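Local structure of GMP reductase (Trypanosoma brucei brucei, 6JIG) at residues G73-F78 against C85-E90; A292-A297 against T338-R343. The protein probably catalyses the irreversible NADPH-dependent deamination of GMP to IMP, and binds guanine nucleotides through a pair of CBS domains. The protein carries 1 engineered substitution. All blocks are in the same frame, centred on the assembly; numbering follows the deposited sequence.

Contact 1: residues G73-F78 against C85-E90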
loop_
_atom_site.group_PDB
_atom_site.type_symbol
_atom_site.label_atom_id
_atom_site.label_comp_id
_atom_site.label_asym_id
_atom_site.label_seq_id
_atom_site.Cartn_x
_atom_site.Cartn_y
_atom_site.Cartn_z
ATOM N N GLY A 73 -38.599 -15.235 -1.404
ATOM C CA GLY A 73 -37.341 -15.933 -1.206
ATOM C C GLY A 73 -37.489 -17.383 -1.628
ATOM O O GLY A 73 -38.579 -17.956 -1.540
ATOM N N ILE A 74 -36.389 -17.973 -2.106
ATOM C CA ILE A 74 -36.324 -19.396 -2.440
ATOM C C ILE A 74 -35.462 -20.080 -1.382
ATOM O O ILE A 74 -34.247 -19.843 -1.304
ATOM C CB ILE A 74 -35.758 -19.646 -3.845
ATOM C CG1 ILE A 74 -36.505 -18.850 -4.913
ATOM C CG2 ILE A 74 -35.789 -21.144 -4.168
ATOM C CD1 ILE A 74 -38.029 -19.095 -4.949
ATOM N N LEU A 75 -36.084 -20.938 -0.579
ATOM C CA LEU A 75 -35.371 -21.664 0.471
ATOM C C LEU A 75 -34.367 -22.649 -0.118
ATOM O O LEU A 75 -34.713 -23.470 -0.975
ATOM C CB LEU A 75 -36.369 -22.419 1.351
ATOM C CG LEU A 75 -37.350 -21.541 2.126
ATOM C CD1 LEU A 75 -38.413 -22.410 2.827
ATOM C CD2 LEU A 75 -36.635 -20.652 3.133
ATOM N N HIS A 76 -33.127 -22.593 0.369
ATOM C CA HIS A 76 -32.077 -23.432 -0.183
ATOM C C HIS A 76 -32.247 -24.878 0.291
ATOM O O HIS A 76 -32.944 -25.158 1.277
ATOM C CB HIS A 76 -30.702 -22.886 0.210
ATOM C CG HIS A 76 -30.345 -23.135 1.640
ATOM N ND1 HIS A 76 -29.723 -24.294 2.056
ATOM C CD2 HIS A 76 -30.512 -22.377 2.747
ATOM C CE1 HIS A 76 -29.538 -24.244 3.364
ATOM N NE2 HIS A 76 -30.010 -23.092 3.808
ATOM N N ARG A 77 -31.614 -25.801 -0.439
ATOM C CA ARG A 77 -31.762 -27.236 -0.221
ATOM C C ARG A 77 -30.525 -27.880 0.394
ATOM O O ARG A 77 -30.439 -29.112 0.454
ATOM C CB ARG A 77 -32.107 -27.931 -1.538
ATOM C CG ARG A 77 -30.933 -27.996 -2.539
ATOM C CD ARG A 77 -31.354 -28.640 -3.846
ATOM N NE ARG A 77 -30.446 -28.317 -4.953
ATOM C CZ ARG A 77 -29.555 -29.166 -5.451
ATOM N NH1 ARG A 77 -29.447 -30.387 -4.941
ATOM N NH2 ARG A 77 -28.776 -28.801 -6.463
ATOM N N PHE A 78 -29.569 -27.087 0.861
ATOM C CA PHE A 78 -28.382 -27.637 1.512
ATOM C C PHE A 78 -28.668 -27.849 2.997
ATOM O O PHE A 78 -28.035 -27.302 3.894
ATOM C CB PHE A 78 -27.183 -26.728 1.280
ATOM C CG PHE A 78 -26.556 -26.905 -0.082
ATOM C CD1 PHE A 78 -27.309 -27.365 -1.147
ATOM C CD2 PHE A 78 -25.211 -26.620 -0.296
ATOM C CE1 PHE A 78 -26.758 -27.535 -2.401
ATOM C CE2 PHE A 78 -24.647 -26.789 -1.555
ATOM C CZ PHE A 78 -25.424 -27.250 -2.608
ATOM N N CYS A 85 -38.242 -28.342 5.205
ATOM C CA CYS A 85 -39.676 -28.244 5.471
ATOM C C CYS A 85 -39.968 -27.431 6.717
ATOM O O CYS A 85 -40.955 -26.688 6.763
ATOM C CB CYS A 85 -40.263 -29.640 5.613
ATOM S SG CYS A 85 -40.284 -30.441 4.030
ATOM N N ALA A 86 -39.120 -27.564 7.736
ATOM C CA ALA A 86 -39.302 -26.802 8.966
ATOM C C ALA A 86 -39.157 -25.301 8.722
ATOM O O ALA A 86 -39.919 -24.487 9.264
ATOM C CB ALA A 86 -38.296 -27.276 10.015
ATOM N N MET A 87 -38.161 -24.904 7.922
ATOM C CA MET A 87 -38.049 -23.490 7.577
ATOM C C MET A 87 -39.302 -23.014 6.863
ATOM O O MET A 87 -39.803 -21.916 7.128
ATOM C CB MET A 87 -36.826 -23.250 6.691
ATOM C CG MET A 87 -35.518 -23.508 7.369
ATOM S SD MET A 87 -34.194 -22.865 6.329
ATOM C CE MET A 87 -34.454 -23.821 4.854
ATOM N N LEU A 88 -39.815 -23.834 5.948
ATOM C CA LEU A 88 -41.005 -23.469 5.193
ATOM C C LEU A 88 -42.203 -23.273 6.116
ATOM O O LEU A 88 -42.922 -22.271 6.018
ATOM C CB LEU A 88 -41.285 -24.541 4.138
ATOM C CG LEU A 88 -42.031 -24.006 2.917
ATOM C CD1 LEU A 88 -41.600 -24.750 1.688
ATOM C CD2 LEU A 88 -43.545 -24.137 3.124
ATOM N N ARG A 89 -42.421 -24.214 7.040
ATOM C CA ARG A 89 -43.537 -24.082 7.973
ATOM C C ARG A 89 -43.391 -22.853 8.852
ATOM O O ARG A 89 -44.395 -22.238 9.228
ATOM C CB ARG A 89 -43.645 -25.335 8.837
ATOM C CG ARG A 89 -44.238 -26.531 8.116
ATOM C CD ARG A 89 -44.465 -27.681 9.100
ATOM N NE ARG A 89 -43.196 -28.291 9.481
ATOM C CZ ARG A 89 -42.709 -29.384 8.909
ATOM N NH1 ARG A 89 -43.401 -29.989 7.945
ATOM N NH2 ARG A 89 -41.542 -29.873 9.303
ATOM N N GLU A 90 -42.161 -22.479 9.207
ATOM C CA GLU A 90 -41.990 -21.251 9.984
ATOM C C GLU A 90 -42.366 -20.028 9.167
ATOM O O GLU A 90 -42.966 -19.081 9.698
ATOM C CB GLU A 90 -40.557 -21.127 10.496
ATOM C CG GLU A 90 -40.234 -22.138 11.594
ATOM C CD GLU A 90 -38.887 -21.883 12.247
ATOM O OE1 GLU A 90 -38.541 -20.699 12.454
ATOM O OE2 GLU A 90 -38.178 -22.871 12.543
#
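The beta-alpha unit formed by strand 72-75 and helix 81-93 of the (beta/alpha)8 barrel is packed by L75, last residue of the strand, against M87 and L88. The two branches of L75 divide the helix between them, CD1 mainly on L88 and CD2 on M87 CE. CD1 lies against the helix backbone, 3.7 Å from L88 CA, and against the root of the L88 side chain, 3.8 Å from L88 CB. L75 CD2 faces M87 CE at 4.2 Å. The isobutyl group reaches the helix because L75 CG stands anti to its own carbonyl carbon (chi1 -64°). M87 leaves the helix extended and then bends at its thioether (chi3 -60°), which brings CE to 4.1 Å from H76 O, just past the end of the strand. There the F78 N-H makes a bent hydrogen bond to H76 ND1 at 3.0 Å, with the F78 N 17° out of the imidazole plane, while H76 NE2 is hydrogen-bonded to E59 OE1. Both ring nitrogens are thus engaged, which should restrain the ring's rotation, near M401 of the GMP site. L75 pairs through its backbone with G232 and A234 of the next barrel strand, and helix 60-68 adds A63 against L75 and Q60 against M87.

Contact 2: residues A292-A297 against T338-R343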
loop_
_atom_site.group_PDB
_atom_site.type_symbol
_atom_site.label_atom_id
_atom_site.label_comp_id
_atom_site.label_asym_id
_atom_site.label_seq_id
_atom_site.Cartn_x
_atom_site.Cartn_y
_atom_site.Cartn_z
ATOM N N ALA A 292 -28.687 -20.636 -20.272
ATOM C CA ALA A 292 -28.163 -19.385 -20.826
ATOM C C ALA A 292 -28.260 -19.330 -22.344
ATOM O O ALA A 292 -27.536 -18.530 -22.943
ATOM C CB ALA A 292 -26.706 -19.176 -20.386
ATOM N N SER A 293 -29.111 -20.130 -22.984
ATOM C CA SER A 293 -29.230 -20.139 -24.438
ATOM C C SER A 293 -30.689 -20.286 -24.840
ATOM O O SER A 293 -31.514 -20.811 -24.085
ATOM C CB SER A 293 -28.416 -21.276 -25.079
ATOM O OG SER A 293 -29.024 -22.538 -24.825
ATOM N N ALA A 294 -30.991 -19.830 -26.061
ATOM C CA ALA A 294 -32.338 -19.983 -26.593
ATOM C C ALA A 294 -32.727 -21.452 -26.693
ATOM O O ALA A 294 -33.866 -21.828 -26.381
ATOM C CB ALA A 294 -32.437 -19.297 -27.954
ATOM N N GLU A 295 -31.791 -22.307 -27.121
ATOM C CA GLU A 295 -32.088 -23.730 -27.222
ATOM C C GLU A 295 -32.421 -24.317 -25.853
ATOM O O GLU A 295 -33.334 -25.142 -25.728
ATOM C CB GLU A 295 -30.906 -24.459 -27.873
ATOM N N ALA A 296 -31.706 -23.882 -24.811
ATOM C CA ALA A 296 -31.970 -24.376 -23.463
ATOM C C ALA A 296 -33.343 -23.928 -22.972
ATOM O O ALA A 296 -34.059 -24.700 -22.320
ATOM C CB ALA A 296 -30.876 -23.896 -22.508
ATOM N N ALA A 297 -33.719 -22.682 -23.260
ATOM C CA ALA A 297 -35.052 -22.221 -22.878
ATOM C C ALA A 297 -36.122 -23.065 -23.556
ATOM O O ALA A 297 -37.089 -23.503 -22.917
ATOM C CB ALA A 297 -35.217 -20.740 -23.232
ATOM N N THR A 338 -35.059 -14.817 -23.061
ATOM C CA THR A 338 -36.387 -14.229 -22.931
ATOM C C THR A 338 -37.062 -14.072 -24.282
ATOM O O THR A 338 -38.293 -14.053 -24.341
ATOM C CB THR A 338 -36.356 -12.878 -22.201
ATOM O OG1 THR A 338 -35.568 -11.918 -22.926
ATOM C CG2 THR A 338 -35.829 -13.051 -20.773
ATOM N N ARG A 339 -36.287 -13.945 -25.368
ATOM C CA ARG A 339 -36.897 -13.934 -26.697
ATOM C C ARG A 339 -37.707 -15.204 -26.934
ATOM O O ARG A 339 -38.835 -15.149 -27.438
ATOM C CB ARG A 339 -35.826 -13.783 -27.785
ATOM C CG ARG A 339 -36.400 -13.347 -29.132
ATOM C CD ARG A 339 -35.387 -13.496 -30.269
ATOM N N VAL A 340 -37.143 -16.359 -26.578
ATOM C CA VAL A 340 -37.859 -17.622 -26.726
ATOM C C VAL A 340 -39.010 -17.694 -25.731
ATOM O O VAL A 340 -40.144 -18.047 -26.082
ATOM C CB VAL A 340 -36.891 -18.807 -26.544
ATOM C CG1 VAL A 340 -37.660 -20.113 -26.437
ATOM C CG2 VAL A 340 -35.877 -18.851 -27.692
ATOM N N ALA A 341 -38.726 -17.372 -24.467
ATOM C CA ALA A 341 -39.705 -17.575 -23.406
ATOM C C ALA A 341 -40.908 -16.652 -23.562
ATOM O O ALA A 341 -42.041 -17.059 -23.277
ATOM C CB ALA A 341 -39.052 -17.383 -22.040
ATOM N N ARG A 342 -40.690 -15.411 -24.010
ATOM C CA ARG A 342 -41.814 -14.481 -24.147
ATOM C C ARG A 342 -42.842 -14.999 -25.144
ATOM O O ARG A 342 -44.045 -14.786 -24.969
ATOM C CB ARG A 342 -41.315 -13.090 -24.564
ATOM N N ARG A 343 -42.395 -15.700 -26.186
ATOM C CA ARG A 343 -43.335 -16.220 -27.168
ATOM C C ARG A 343 -44.133 -17.391 -26.617
ATOM O O ARG A 343 -45.232 -17.664 -27.106
ATOM C CB ARG A 343 -42.582 -16.604 -28.445
ATOM C CG ARG A 343 -41.918 -15.380 -29.099
ATOM C CD ARG A 343 -40.954 -15.688 -30.248
ATOM N NE ARG A 343 -40.387 -14.436 -30.766
ATOM C CZ ARG A 343 -39.296 -14.341 -31.528
ATOM N NH1 ARG A 343 -38.623 -15.432 -31.878
ATOM N NH2 ARG A 343 -38.872 -13.149 -31.933
#
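V340 of helix 330-344 presents both its methyls to the first turn of helix 294-302, where two alanines receive them. CG2 meets A294 CB at 3.5 Å, tighter than the usual van der Waals distance between carbons, and also lies 3.8 Å from A294 O. CG1 takes the neighbouring place one turn along, 4.1 Å from A297 CB. The split follows from the valine's first torsion: with CG1 anti to the backbone N (chi1 169°) and CG2 anti to the carbonyl carbon, the fork opens across A294 and A297, three residues apart on one side of their helix. Small side chains let the helices come close, and the CA atoms of A294 and V340 are 6.0 Å apart. The two helices are neighbours on the outside of the TIM barrel, helix 294-302 following strand 285-291 and helix 330-344 preceding strand 348-351. Strand 307-310 comes between these two in the barrel, and its L308 is touched by A297 and A341 alike. The start of the alanine-bearing helix is set by S293, the N-cap residue: its OG accepts the N-H of A296 over 3.0 Å at 153°, tying off an amide that has no helical carbonyl before it. On the other helix T338, whose CB points away from helix 294-302, packs on C348; its OG1 is hydrogen-bonded to V334 O and A366 O. Farther out, R339 packs on E5 of a second subunit.

The strand-helix and helix-helix interfaces of one TIM barrel can be compared here. Contact 1 is fully buried, its centre about 9 Å from the centre of the chain, and joins a barrel strand to the helix that follows it; contact 2, its centre about 24 Å from the chain centre, is partly buried and pairs two outer helices. They share no element. Neither has a hydrogen bond between its segments, yet the apolar chemistry differs: leucines and a methionine bridge strand and helix over CA separations of 7.6 Å or more, whereas one valine against alanines lets two helix backbones approach more closely. Polar groups bond beside each interface and not across it: H76 with F78 N and E59 in contact 1, the S293 cap in contact 2.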